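Local coordinates for endoglucanase A (Clostridium acetobutylicum, PDB 3IK2), which hydrolyses internal beta-1,4-glucosidic bonds of cellulose and probably related glucans, as an endoglucanase of glycoside hydrolase family 44, at residues R35-N40 with T85-K90; E79-Y84 with V156-N161; S99-Q104 with K170-Y175; Y175-E180 with A219-P224; G345-F350 with G378-T383. One frame throughout, in Å; residues are numbered along the deposited sequence.

Interaction 1 (R35-N40 with T85-K90); sequences RRIGGN and TAFHDK
The guanidinium of Arg-35 overlaps the ring of Phe-87 in an offset stack, their centres 4.3 Å apart and their planes at 21°, with Arg-35 NH1 3.4 Å from Phe-87 CE1 near the rim. Ile-37, two residues on along the strand, takes the opposite face: its CB stands almost exactly over the ring centre, and its CG2 lies 3.7 Å from Phe-87 CD2. Phe-87 can be clasped in this way because its CG is anti to the backbone N (chi1 177°), which drives the ring down to the strand until CZ is 3.4 Å from the carbonyl carbon of Arg-36. Arg-35 suits its place by being both flat and polar. Bent at its third torsion, it also gives NH1 to Phe-87 O at 3.0 Å (N-H...O 151°), approaching from above the carbonyl plane. Ser-91 OG is a second partner of NH1. Over the other guanidinium face passes the extended chain of Lys-90, whose CD is 3.7 Å from Arg-35 NH2; both cations form salt bridges to Asp-26, which probably offsets their like charge. Such antiparallel packing of helix 82-93 on strand 34-37 is the helix-on-strand layer of a TIM barrel.

Interaction 2 (E79-Y84 with V156-N161); sequences EPASVY and VNYLVN. With ACT (acetate ion), chain I.
Tyr-158 turns one face of its ring to Pro-80, the two side chains crossing at about a right angle with Pro-80 CG 3.9 Å from Tyr-158 CE1. Beside it Ala-81 sets CB 3.9 Å from Tyr-158 CD2, completing the closely packed part. Deeper but looser is the end of Leu-159, its CD2 4.1 Å from Tyr-84 CB and 4.3 Å from Ala-81 CB. Small Ala-81 fits between the larger groups; it is the third residue of a type II turn from Glu-79 to Ser-82 and the N-cap of helix 82-93. The contact thus joins the start of that helix to helix 152-163, each preceding a strand of the barrel, and Tyr-84 continues inward to hydrogen-bond Thr-102 O. The outer side is wetter. With CG anti to the backbone N (chi1 178°), Tyr-158 carries its hydroxyl out to a water, 3.0 Å from OH, which also donates to Pro-80 O. On the preceding residue, Asn-157, ND2 donates nearly straight to an acetate oxygen at 3.0 Å, the ion probably coming from the crystallisation liquor.

Interaction 3 (S99-Q104 with K170-Y175); sequences SLVTLQ and KGIKGY
Tyr-175 lies alongside Val-101 in the neighbouring parallel strand, the two side chains pointing the same way. Its CB is 4.0 Å from Val-101 O and also near Leu-103 CD1. CG sits anti to the carbonyl carbon (chi1 -69°), a turn that brings the ring close to both hydrophobic residues, and is 4.2 Å from Leu-103 CD1. Next outward, CD1 comes within 3.4 Å of Val-101 CG2 while also touching Leu-103, and CE1 meets the same valine methyl at an equal distance. At the tip, on the outer side of the barrel, OH reaches helix 152-163, 3.7 Å from Val-156 CG1. A branched valine suits this place because its second methyl, CG1, can pack against Ile-172 CG2. The backbones are joined by Gly-174, whose N donates to Ser-99 O at 3.2 Å and whose O accepts from Val-101 N at 3.0 Å, the latter nearly straight at 173°. With no side chain on Gly-174, Leu-100 CD1 can lie against its carbonyl carbon. Ahead of the paired part, where 170-173 is still loop, a water accepts from Ser-99 N and donates to Gly-171 O. The pair belongs to the barrel wall between strands 34-37 and 220-226: Val-101 and Leu-103 are backed by helices 82-93 and 152-163 respectively, and Leu-103 and Tyr-175 also touch helix 198-215 through Val-212.

Interaction 4 (Y175-E180 with A219-P224); sequences YSLDNE and AETFGP
Leu-177 and Phe-222 meet where two adjacent parallel strands of the TIM barrel, 174-177 and 220-226, run side by side. Three backbone bonds join them: Tyr-175 N to Glu-220 O, Phe-222 N to Tyr-175 O, and Leu-177 N to Phe-222 O at 2.9 Å. The Leu-177 side chain has a nearly eclipsed second torsion (chi2 7°), which lays CD2 3.6 Å from Phe-222 O and 4.0 Å from Gly-223 CA; glycine suits that spot, having no CB to meet the methyl. From its place in the strand Leu-177 faces outward, like Tyr-175, and touches Asp-205 of helix 198-215. Phe-222 is turned the other way, into the barrel, with CG anti to the carbonyl carbon (chi1 -74°); its CD1 is 3.9 Å from Tyr-175 O, which lies at the ring edge, and the ring meets Phe-381 edge-to-face. Ala-219 CB approaches the Tyr-175 ring in its plane, 3.7 Å from CE2. At the end of its strand Leu-177 centres an inverse gamma turn, and a cis peptide precedes Pro-224, both toward the C-terminal ends of the strands, where TIM-barrel enzymes carry their active sites. Ser-176 OG donates to Asp-178 O at 2.9 Å, in the carbonyl plane.

Interaction 5 (G345-F350 with G378-T383); sequences GTKLSF and GVYFAT
Lys-347 stretches across one face of the Tyr-380 ring, just where strands 347-353 and 379-384 begin the parallel pairing of a beta-alpha-beta crossover through helix 361-376. With Phe-350 they lose the most surface here. The extended lysine chain places CD 3.6 Å from the ring centroid, 12° off the normal, in a CH-pi contact. NZ lies over the same face in a probable cation-pi interaction, but too close in the model for its exact geometry to be relied on. A lysine suits this partly exposed edge: its methylenes cover the tyrosine while NZ forms a salt bridge with Glu-220. Tyr-380 N also donates to Leu-348 O at 2.9 Å. Phe-350, the third of these residues, is fully buried. Its ring lies on the outer face of the sheet toward Leu-331 of helix 331-342, and CG anti to the carbonyl carbon (chi1 -67°) brings its edge to Val-379 CG2, in plane and 3.9 Å from CE1. Its N donates to Phe-381 O, its O accepts from Thr-383 N. On the barrel-inner side Ser-349, hydrogen-bonded to Asp-275, brings OG 3.5 Å from Phe-381 CD2. A water accepts from Leu-348 N at 2.8 Å and donates to Gly-378 O.

Interactions 3, 4 and 5 pair neighbouring strands of the one barrel, so regular backbone hydrogen bonds run through them, with side chains packed on both faces; interaction 1 fastens a helix to a barrel strand and interaction 2 joins two outer helices, both mainly by side chains. Interactions 3 and 4 share Tyr-175 and strand 174-177, while interactions 1 and 2 share helix 82-93, which interaction 3 reaches through His-88. Interaction 5, between the last two barrel strands, meets interaction 4 inside the barrel through Phe-222 and Phe-381, and by the salt bridge of Glu-220 with Lys-347. Interaction 2 is the outermost and only partly buried, whereas interaction 1 is buried despite its charged arginine.

Interaction 1 (R35-N40 with T85-K90)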
# COMPACT_ATOMS: atom_id res chain seq x y z
N ARG A 35 -7.01 -1.58 -5.70
CA ARG A 35 -6.76 -0.23 -6.21
C ARG A 35 -7.19 0.83 -5.19
O ARG A 35 -8.19 0.64 -4.49
CB ARG A 35 -7.43 -0.02 -7.58
CG ARG A 35 -6.82 -0.88 -8.72
CD ARG A 35 -7.78 -0.94 -9.92
NE ARG A 35 -7.74 0.26 -10.78
CZ ARG A 35 -8.72 1.17 -10.89
NH1 ARG A 35 -9.85 1.03 -10.21
NH2 ARG A 35 -8.58 2.21 -11.70
N ARG A 36 -6.39 1.89 -5.06
CA ARG A 36 -6.70 3.03 -4.18
C ARG A 36 -6.91 4.32 -4.96
O ARG A 36 -6.14 4.61 -5.90
CB ARG A 36 -5.56 3.25 -3.16
CG ARG A 36 -5.56 4.58 -2.36
CD ARG A 36 -4.46 4.48 -1.36
NE ARG A 36 -4.31 5.50 -0.32
CZ ARG A 36 -3.44 6.51 -0.37
NH1 ARG A 36 -2.71 6.75 -1.46
NH2 ARG A 36 -3.32 7.33 0.67
N ILE A 37 -7.92 5.10 -4.57
CA ILE A 37 -7.96 6.53 -4.96
C ILE A 37 -7.71 7.34 -3.69
O ILE A 37 -8.49 7.28 -2.74
CB ILE A 37 -9.22 6.96 -5.76
CG1 ILE A 37 -9.13 8.45 -6.16
CG2 ILE A 37 -10.56 6.61 -5.03
CD1 ILE A 37 -10.34 8.99 -6.96
N GLY A 38 -6.56 8.02 -3.65
CA GLY A 38 -6.07 8.66 -2.42
C GLY A 38 -4.88 9.56 -2.66
O GLY A 38 -4.60 9.95 -3.80
N GLY A 39 -4.17 9.90 -1.60
CA GLY A 39 -2.98 10.76 -1.73
C GLY A 39 -3.35 12.24 -1.56
O GLY A 39 -4.46 12.59 -1.13
N ASN A 40 -2.42 13.11 -1.93
CA ASN A 40 -2.54 14.52 -1.64
C ASN A 40 -3.75 15.21 -2.21
O ASN A 40 -4.23 16.16 -1.62
CB ASN A 40 -1.26 15.23 -2.08
CG ASN A 40 -0.08 14.86 -1.21
OD1 ASN A 40 -0.26 14.24 -0.17
ND2 ASN A 40 1.12 15.21 -1.66
N THR A 85 -16.87 7.06 -9.05
CA THR A 85 -17.59 6.04 -9.79
C THR A 85 -16.84 5.58 -11.07
O THR A 85 -16.81 4.39 -11.38
CB THR A 85 -19.12 6.37 -9.96
OG1 THR A 85 -19.30 7.51 -10.80
CG2 THR A 85 -19.76 6.65 -8.59
N ALA A 86 -16.15 6.48 -11.75
CA ALA A 86 -15.29 6.03 -12.86
C ALA A 86 -14.22 5.07 -12.31
O ALA A 86 -14.02 3.98 -12.85
CB ALA A 86 -14.63 7.21 -13.58
N PHE A 87 -13.56 5.48 -11.22
CA PHE A 87 -12.58 4.65 -10.52
C PHE A 87 -13.12 3.26 -10.13
O PHE A 87 -12.56 2.24 -10.54
CB PHE A 87 -11.99 5.38 -9.31
CG PHE A 87 -11.03 4.55 -8.52
CD1 PHE A 87 -9.72 4.39 -8.95
CD2 PHE A 87 -11.43 3.91 -7.33
CE1 PHE A 87 -8.83 3.60 -8.22
CE2 PHE A 87 -10.54 3.11 -6.60
CZ PHE A 87 -9.25 2.96 -7.06
N HIS A 88 -14.18 3.20 -9.33
CA HIS A 88 -14.69 1.88 -8.89
C HIS A 88 -15.29 1.05 -10.02
O HIS A 88 -15.22 -0.18 -9.98
CB HIS A 88 -15.66 1.98 -7.71
CG HIS A 88 -16.03 0.64 -7.14
ND1 HIS A 88 -15.09 -0.26 -6.68
CD2 HIS A 88 -17.24 0.05 -6.94
CE1 HIS A 88 -15.70 -1.35 -6.25
NE2 HIS A 88 -17.00 -1.18 -6.39
N ASP A 89 -15.88 1.71 -11.01
CA ASP A 89 -16.36 1.02 -12.21
C ASP A 89 -15.23 0.28 -12.93
O ASP A 89 -15.45 -0.83 -13.44
CB ASP A 89 -16.98 2.02 -13.20
CG ASP A 89 -18.38 2.42 -12.83
OD1 ASP A 89 -18.93 1.91 -11.83
OD2 ASP A 89 -18.94 3.28 -13.54
N LYS A 90 -14.05 0.93 -13.00
CA LYS A 90 -12.89 0.33 -13.62
C LYS A 90 -12.37 -0.84 -12.78
O LYS A 90 -12.02 -1.87 -13.33
CB LYS A 90 -11.80 1.38 -13.87
CG LYS A 90 -10.78 0.98 -14.95
CD LYS A 90 -9.76 2.14 -15.16
CE LYS A 90 -8.53 1.73 -15.96
NZ LYS A 90 -7.38 2.80 -15.86

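Interaction 2 (E79-Y84 with V156-N161)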
# COMPACT_ATOMS: atom_id res chain seq x y z
N GLU A 79 -21.66 15.42 -12.51
CA GLU A 79 -22.26 14.30 -11.78
C GLU A 79 -21.51 14.07 -10.44
O GLU A 79 -20.27 13.98 -10.41
CB GLU A 79 -22.24 13.06 -12.67
CG GLU A 79 -22.77 11.75 -12.04
CD GLU A 79 -22.51 10.52 -12.95
OE1 GLU A 79 -21.60 9.68 -12.65
OE2 GLU A 79 -23.22 10.43 -13.99
N PRO A 80 -22.26 14.03 -9.31
CA PRO A 80 -21.58 13.76 -8.02
C PRO A 80 -20.72 12.49 -8.03
O PRO A 80 -21.13 11.45 -8.57
CB PRO A 80 -22.71 13.62 -7.01
CG PRO A 80 -23.99 13.63 -7.82
CD PRO A 80 -23.71 14.23 -9.16
N ALA A 81 -19.51 12.60 -7.46
CA ALA A 81 -18.59 11.49 -7.29
C ALA A 81 -18.22 10.78 -8.59
O ALA A 81 -17.71 9.66 -8.57
CB ALA A 81 -19.13 10.50 -6.24
N SER A 82 -18.43 11.45 -9.71
CA SER A 82 -18.10 10.85 -11.02
C SER A 82 -16.64 10.36 -11.11
O SER A 82 -16.35 9.39 -11.80
CB SER A 82 -18.45 11.80 -12.18
OG SER A 82 -17.52 12.88 -12.28
N VAL A 83 -15.73 11.03 -10.40
CA VAL A 83 -14.35 10.60 -10.33
C VAL A 83 -14.26 9.21 -9.65
O VAL A 83 -13.60 8.29 -10.16
CB VAL A 83 -13.46 11.67 -9.59
CG1 VAL A 83 -12.08 11.11 -9.18
CG2 VAL A 83 -13.31 12.98 -10.42
N TYR A 84 -14.92 9.07 -8.50
CA TYR A 84 -14.96 7.82 -7.71
C TYR A 84 -15.77 6.71 -8.39
O TYR A 84 -15.41 5.52 -8.31
CB TYR A 84 -15.47 8.08 -6.29
CG TYR A 84 -14.46 8.75 -5.37
CD1 TYR A 84 -14.25 8.28 -4.08
CD2 TYR A 84 -13.72 9.86 -5.79
CE1 TYR A 84 -13.35 8.89 -3.23
CE2 TYR A 84 -12.80 10.46 -4.95
CZ TYR A 84 -12.63 9.97 -3.67
OH TYR A 84 -11.74 10.57 -2.82
N VAL A 156 -20.81 8.89 1.11
CA VAL A 156 -20.67 7.45 1.22
C VAL A 156 -22.01 6.85 0.79
O VAL A 156 -22.05 5.89 0.01
CB VAL A 156 -20.32 7.01 2.68
CG1 VAL A 156 -20.15 5.51 2.77
CG2 VAL A 156 -19.04 7.69 3.16
N ASN A 157 -23.09 7.45 1.28
CA ASN A 157 -24.44 7.03 0.95
C ASN A 157 -24.68 6.96 -0.58
O ASN A 157 -25.29 6.03 -1.05
CB ASN A 157 -25.49 7.94 1.61
CG ASN A 157 -26.92 7.46 1.38
OD1 ASN A 157 -27.38 6.50 2.02
ND2 ASN A 157 -27.63 8.11 0.45
N TYR A 158 -24.17 7.94 -1.32
CA TYR A 158 -24.26 7.96 -2.78
C TYR A 158 -23.54 6.74 -3.37
O TYR A 158 -24.03 6.12 -4.30
CB TYR A 158 -23.64 9.26 -3.35
CG TYR A 158 -23.66 9.32 -4.87
CD1 TYR A 158 -24.72 9.90 -5.56
CD2 TYR A 158 -22.62 8.77 -5.61
CE1 TYR A 158 -24.75 9.93 -6.93
CE2 TYR A 158 -22.65 8.77 -6.99
CZ TYR A 158 -23.71 9.36 -7.64
OH TYR A 158 -23.73 9.38 -9.01
N LEU A 159 -22.39 6.41 -2.81
CA LEU A 159 -21.57 5.32 -3.31
C LEU A 159 -22.22 3.97 -3.04
O LEU A 159 -22.23 3.09 -3.90
CB LEU A 159 -20.14 5.40 -2.74
CG LEU A 159 -19.29 6.61 -3.16
CD1 LEU A 159 -18.03 6.74 -2.29
CD2 LEU A 159 -18.89 6.55 -4.65
N VAL A 160 -22.75 3.81 -1.84
CA VAL A 160 -23.42 2.57 -1.43
C VAL A 160 -24.73 2.40 -2.20
O VAL A 160 -25.12 1.29 -2.57
CB VAL A 160 -23.64 2.53 0.10
CG1 VAL A 160 -24.59 1.36 0.52
CG2 VAL A 160 -22.30 2.42 0.80
N ASN A 161 -25.41 3.52 -2.45
CA ASN A 161 -26.61 3.48 -3.27
C ASN A 161 -26.31 2.90 -4.66
O ASN A 161 -27.09 2.12 -5.19
CB ASN A 161 -27.26 4.86 -3.40
CG ASN A 161 -28.41 4.88 -4.46
OD1 ASN A 161 -28.17 5.04 -5.68
ND2 ASN A 161 -29.64 4.70 -3.99
C ACT I . -31.01 7.86 -0.73
O ACT I . -30.36 7.00 -0.09
OXT ACT I . -30.91 9.05 -0.35
CH3 ACT I . -31.85 7.46 -1.90
O HOH W 1 -21.07 9.45 -10.29

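Interaction 3 (S99-Q104 with K170-Y175)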
# COMPACT_ATOMS: atom_id res chain seq x y z
N SER A 99 -11.55 -2.04 -3.79
CA SER A 99 -11.29 -0.60 -4.00
C SER A 99 -11.14 0.08 -2.65
O SER A 99 -12.03 -0.04 -1.80
CB SER A 99 -12.47 0.06 -4.74
OG SER A 99 -12.51 -0.36 -6.08
N LEU A 100 -10.02 0.79 -2.44
CA LEU A 100 -9.88 1.72 -1.32
C LEU A 100 -10.12 3.15 -1.85
O LEU A 100 -9.42 3.60 -2.75
CB LEU A 100 -8.51 1.60 -0.63
CG LEU A 100 -8.18 2.58 0.52
CD1 LEU A 100 -9.22 2.55 1.64
CD2 LEU A 100 -6.81 2.31 1.11
N VAL A 101 -11.14 3.82 -1.31
CA VAL A 101 -11.45 5.21 -1.69
C VAL A 101 -11.26 6.16 -0.50
O VAL A 101 -11.48 5.74 0.65
CB VAL A 101 -12.88 5.36 -2.35
CG1 VAL A 101 -13.08 4.29 -3.46
CG2 VAL A 101 -14.03 5.27 -1.30
N THR A 102 -10.88 7.41 -0.76
CA THR A 102 -10.59 8.37 0.30
C THR A 102 -11.73 9.37 0.59
O THR A 102 -12.31 9.94 -0.33
CB THR A 102 -9.30 9.14 0.01
OG1 THR A 102 -8.24 8.20 -0.17
CG2 THR A 102 -8.93 10.06 1.18
N LEU A 103 -12.02 9.55 1.88
CA LEU A 103 -12.94 10.59 2.41
C LEU A 103 -12.15 11.76 3.01
O LEU A 103 -10.94 11.63 3.29
CB LEU A 103 -13.93 10.00 3.43
CG LEU A 103 -14.73 8.78 2.95
CD1 LEU A 103 -15.55 8.21 4.09
CD2 LEU A 103 -15.66 9.11 1.74
N GLN A 104 -12.79 12.92 3.12
CA GLN A 104 -12.10 14.18 3.42
C GLN A 104 -12.27 14.53 4.90
O GLN A 104 -13.34 14.35 5.47
CB GLN A 104 -12.63 15.33 2.54
CG GLN A 104 -12.31 15.20 1.05
CD GLN A 104 -12.92 13.94 0.41
OE1 GLN A 104 -14.10 13.67 0.57
NE2 GLN A 104 -12.11 13.17 -0.30
N LYS A 170 -20.19 -6.07 -5.48
CA LYS A 170 -19.84 -4.82 -6.20
C LYS A 170 -19.44 -3.66 -5.29
O LYS A 170 -18.94 -2.63 -5.78
CB LYS A 170 -20.97 -4.41 -7.14
CG LYS A 170 -21.26 -5.46 -8.19
CD LYS A 170 -22.25 -4.95 -9.22
CE LYS A 170 -22.63 -6.05 -10.20
NZ LYS A 170 -23.54 -7.06 -9.59
N GLY A 171 -19.64 -3.83 -3.98
CA GLY A 171 -19.46 -2.75 -2.99
C GLY A 171 -18.00 -2.29 -2.90
O GLY A 171 -17.10 -3.08 -3.11
N ILE A 172 -17.78 -1.02 -2.60
CA ILE A 172 -16.44 -0.50 -2.29
C ILE A 172 -16.11 -1.05 -0.91
O ILE A 172 -16.89 -0.91 0.03
CB ILE A 172 -16.40 1.07 -2.35
CG1 ILE A 172 -16.58 1.55 -3.80
CG2 ILE A 172 -15.11 1.67 -1.69
CD1 ILE A 172 -16.94 3.06 -3.92
N LYS A 173 -14.96 -1.71 -0.79
CA LYS A 173 -14.65 -2.39 0.43
C LYS A 173 -14.01 -1.53 1.51
O LYS A 173 -14.27 -1.77 2.70
CB LYS A 173 -13.80 -3.63 0.14
CG LYS A 173 -14.61 -4.84 -0.35
CD LYS A 173 -13.71 -6.04 -0.54
CE LYS A 173 -14.50 -7.28 -1.01
NZ LYS A 173 -14.84 -7.20 -2.47
N GLY A 174 -13.19 -0.55 1.10
CA GLY A 174 -12.39 0.28 2.04
C GLY A 174 -12.51 1.79 1.88
O GLY A 174 -12.66 2.31 0.76
N TYR A 175 -12.46 2.49 3.01
CA TYR A 175 -12.49 3.97 3.04
C TYR A 175 -11.28 4.48 3.78
O TYR A 175 -11.01 4.06 4.90
CB TYR A 175 -13.79 4.52 3.68
CG TYR A 175 -14.99 4.26 2.79
CD1 TYR A 175 -15.40 5.21 1.84
CD2 TYR A 175 -15.72 3.06 2.90
CE1 TYR A 175 -16.48 4.95 0.98
CE2 TYR A 175 -16.80 2.81 2.06
CZ TYR A 175 -17.17 3.76 1.11
OH TYR A 175 -18.24 3.48 0.31
O HOH W 2 -14.22 -3.08 -3.42

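Interaction 4 (Y175-E180 with A219-P224)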
# COMPACT_ATOMS: atom_id res chain seq x y z
N TYR A 175 -12.46 2.49 3.01
CA TYR A 175 -12.49 3.97 3.04
C TYR A 175 -11.28 4.48 3.78
O TYR A 175 -11.01 4.06 4.90
CB TYR A 175 -13.79 4.52 3.68
CG TYR A 175 -14.99 4.26 2.79
CD1 TYR A 175 -15.40 5.21 1.84
CD2 TYR A 175 -15.72 3.06 2.90
CE1 TYR A 175 -16.48 4.95 0.98
CE2 TYR A 175 -16.80 2.81 2.06
CZ TYR A 175 -17.17 3.76 1.11
OH TYR A 175 -18.24 3.48 0.31
N SER A 176 -10.56 5.40 3.16
CA SER A 176 -9.41 6.03 3.81
C SER A 176 -9.87 7.30 4.52
O SER A 176 -10.68 8.08 3.97
CB SER A 176 -8.29 6.35 2.81
OG SER A 176 -7.15 6.92 3.48
N LEU A 177 -9.38 7.47 5.74
CA LEU A 177 -9.67 8.66 6.57
C LEU A 177 -8.72 9.79 6.11
O LEU A 177 -7.69 10.07 6.76
CB LEU A 177 -9.50 8.31 8.05
CG LEU A 177 -10.60 7.55 8.87
CD1 LEU A 177 -11.82 6.99 8.09
CD2 LEU A 177 -10.02 6.51 9.81
N ASP A 178 -9.07 10.43 4.99
CA ASP A 178 -8.22 11.46 4.37
C ASP A 178 -6.82 10.92 4.03
O ASP A 178 -6.67 9.75 3.68
CB ASP A 178 -8.17 12.75 5.24
CG ASP A 178 -7.89 14.01 4.43
OD1 ASP A 178 -6.75 14.13 3.90
OD2 ASP A 178 -8.79 14.88 4.35
N ASN A 179 -5.80 11.76 4.20
CA ASN A 179 -4.46 11.42 3.75
C ASN A 179 -3.40 12.23 4.44
O ASN A 179 -3.50 13.44 4.51
CB ASN A 179 -4.36 11.67 2.24
CG ASN A 179 -3.00 11.33 1.69
OD1 ASN A 179 -2.65 10.16 1.59
ND2 ASN A 179 -2.23 12.35 1.32
N GLU A 180 -2.36 11.57 4.94
CA GLU A 180 -1.20 12.29 5.54
C GLU A 180 -1.53 13.55 6.35
O GLU A 180 -1.04 14.65 6.04
CB GLU A 180 -0.12 12.57 4.49
CG GLU A 180 0.35 11.29 3.82
CD GLU A 180 1.42 11.51 2.84
OE1 GLU A 180 1.79 12.70 2.61
OE2 GLU A 180 1.91 10.50 2.28
N ALA A 219 -18.10 -1.99 5.63
CA ALA A 219 -16.94 -1.37 5.01
C ALA A 219 -15.82 -1.17 6.03
O ALA A 219 -16.06 -0.99 7.23
CB ALA A 219 -17.32 -0.06 4.36
N GLU A 220 -14.59 -1.20 5.53
CA GLU A 220 -13.39 -1.13 6.37
C GLU A 220 -12.77 0.26 6.35
O GLU A 220 -12.81 0.97 5.32
CB GLU A 220 -12.37 -2.16 5.89
CG GLU A 220 -12.70 -3.57 6.34
CD GLU A 220 -11.76 -4.60 5.71
OE1 GLU A 220 -11.01 -4.25 4.76
OE2 GLU A 220 -11.80 -5.76 6.15
N THR A 221 -12.20 0.66 7.50
CA THR A 221 -11.61 1.99 7.64
C THR A 221 -10.11 1.89 7.78
O THR A 221 -9.61 0.97 8.44
CB THR A 221 -12.18 2.79 8.85
OG1 THR A 221 -12.10 1.98 10.02
CG2 THR A 221 -13.62 3.20 8.57
N PHE A 222 -9.43 2.84 7.14
CA PHE A 222 -7.98 2.86 7.01
C PHE A 222 -7.58 4.20 7.57
O PHE A 222 -8.04 5.25 7.06
CB PHE A 222 -7.53 2.77 5.53
CG PHE A 222 -7.69 1.38 4.91
CD1 PHE A 222 -8.96 0.80 4.76
CD2 PHE A 222 -6.57 0.66 4.48
CE1 PHE A 222 -9.11 -0.47 4.22
CE2 PHE A 222 -6.70 -0.61 3.90
CZ PHE A 222 -7.98 -1.20 3.78
N GLY A 223 -6.71 4.17 8.60
CA GLY A 223 -6.18 5.37 9.25
C GLY A 223 -4.89 5.10 10.01
O GLY A 223 -4.57 3.96 10.30
N PRO A 224 -4.13 6.17 10.33
CA PRO A 224 -4.43 7.54 9.92
C PRO A 224 -3.90 7.92 8.54
O PRO A 224 -4.09 9.06 8.14
CB PRO A 224 -3.74 8.39 11.02
CG PRO A 224 -3.08 7.42 11.94
CD PRO A 224 -2.93 6.14 11.18

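Interaction 5 (G345-F350 with G378-T383)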
# COMPACT_ATOMS: atom_id res chain seq x y z
N GLY A 345 -6.11 -7.47 16.70
CA GLY A 345 -7.11 -7.70 15.64
C GLY A 345 -7.11 -6.62 14.57
O GLY A 345 -7.77 -6.78 13.52
N THR A 346 -6.36 -5.54 14.80
CA THR A 346 -6.22 -4.50 13.78
C THR A 346 -5.29 -5.00 12.67
O THR A 346 -4.27 -5.62 12.94
CB THR A 346 -5.74 -3.18 14.36
OG1 THR A 346 -6.61 -2.82 15.45
CG2 THR A 346 -5.76 -2.05 13.32
N LYS A 347 -5.66 -4.70 11.42
CA LYS A 347 -4.82 -5.07 10.29
C LYS A 347 -3.81 -3.99 9.91
O LYS A 347 -3.94 -2.84 10.30
CB LYS A 347 -5.70 -5.40 9.08
CG LYS A 347 -6.67 -6.52 9.32
CD LYS A 347 -7.84 -6.25 8.40
CE LYS A 347 -8.91 -7.28 8.46
NZ LYS A 347 -9.64 -7.09 7.19
N LEU A 348 -2.84 -4.37 9.09
CA LEU A 348 -1.77 -3.46 8.70
C LEU A 348 -1.87 -3.22 7.22
O LEU A 348 -1.92 -4.17 6.44
CB LEU A 348 -0.38 -4.05 9.04
CG LEU A 348 0.87 -3.24 8.65
CD1 LEU A 348 0.78 -1.80 9.21
CD2 LEU A 348 2.13 -4.00 9.16
N SER A 349 -1.86 -1.95 6.84
CA SER A 349 -1.91 -1.54 5.43
C SER A 349 -0.74 -0.62 5.07
O SER A 349 -0.30 0.20 5.90
CB SER A 349 -3.25 -0.87 5.15
OG SER A 349 -3.24 -0.17 3.92
N PHE A 350 -0.20 -0.80 3.86
CA PHE A 350 0.72 0.18 3.24
C PHE A 350 0.10 0.74 1.96
O PHE A 350 0.30 0.19 0.87
CB PHE A 350 2.10 -0.40 2.95
CG PHE A 350 2.90 -0.76 4.21
CD1 PHE A 350 2.89 -2.06 4.72
CD2 PHE A 350 3.63 0.22 4.90
CE1 PHE A 350 3.60 -2.38 5.89
CE2 PHE A 350 4.35 -0.10 6.06
CZ PHE A 350 4.32 -1.40 6.57
N GLY A 378 2.04 -10.82 7.13
CA GLY A 378 0.71 -10.41 7.60
C GLY A 378 0.26 -8.97 7.29
O GLY A 378 -0.50 -8.36 8.05
N VAL A 379 0.73 -8.41 6.18
CA VAL A 379 0.13 -7.17 5.62
C VAL A 379 -1.19 -7.51 4.91
O VAL A 379 -1.24 -8.44 4.09
CB VAL A 379 1.13 -6.46 4.67
CG1 VAL A 379 0.53 -5.28 3.96
CG2 VAL A 379 2.37 -6.01 5.49
N TYR A 380 -2.25 -6.78 5.23
CA TYR A 380 -3.57 -7.02 4.68
C TYR A 380 -3.77 -6.35 3.31
O TYR A 380 -4.51 -6.86 2.46
CB TYR A 380 -4.62 -6.50 5.66
CG TYR A 380 -6.08 -6.71 5.24
CD1 TYR A 380 -6.70 -7.93 5.42
CD2 TYR A 380 -6.85 -5.65 4.70
CE1 TYR A 380 -8.06 -8.14 5.05
CE2 TYR A 380 -8.21 -5.83 4.33
CZ TYR A 380 -8.80 -7.09 4.51
OH TYR A 380 -10.13 -7.33 4.17
N PHE A 381 -3.14 -5.20 3.11
CA PHE A 381 -3.43 -4.34 1.96
C PHE A 381 -2.17 -3.54 1.63
O PHE A 381 -1.47 -3.04 2.52
CB PHE A 381 -4.61 -3.41 2.30
CG PHE A 381 -5.10 -2.55 1.13
CD1 PHE A 381 -6.21 -2.96 0.37
CD2 PHE A 381 -4.49 -1.33 0.82
CE1 PHE A 381 -6.68 -2.16 -0.71
CE2 PHE A 381 -4.94 -0.54 -0.25
CZ PHE A 381 -6.04 -0.96 -1.03
N ALA A 382 -1.85 -3.44 0.34
CA ALA A 382 -0.77 -2.55 -0.06
C ALA A 382 -1.04 -2.04 -1.48
O ALA A 382 -1.49 -2.80 -2.32
CB ALA A 382 0.57 -3.27 0.02
N THR A 383 -0.78 -0.76 -1.69
CA THR A 383 -0.94 -0.11 -2.97
C THR A 383 0.34 0.70 -3.28
O THR A 383 0.74 1.63 -2.55
CB THR A 383 -2.26 0.72 -3.08
OG1 THR A 383 -2.54 1.42 -1.87
CG2 THR A 383 -3.46 -0.17 -3.37
O HOH W 3 -2.68 -7.09 8.56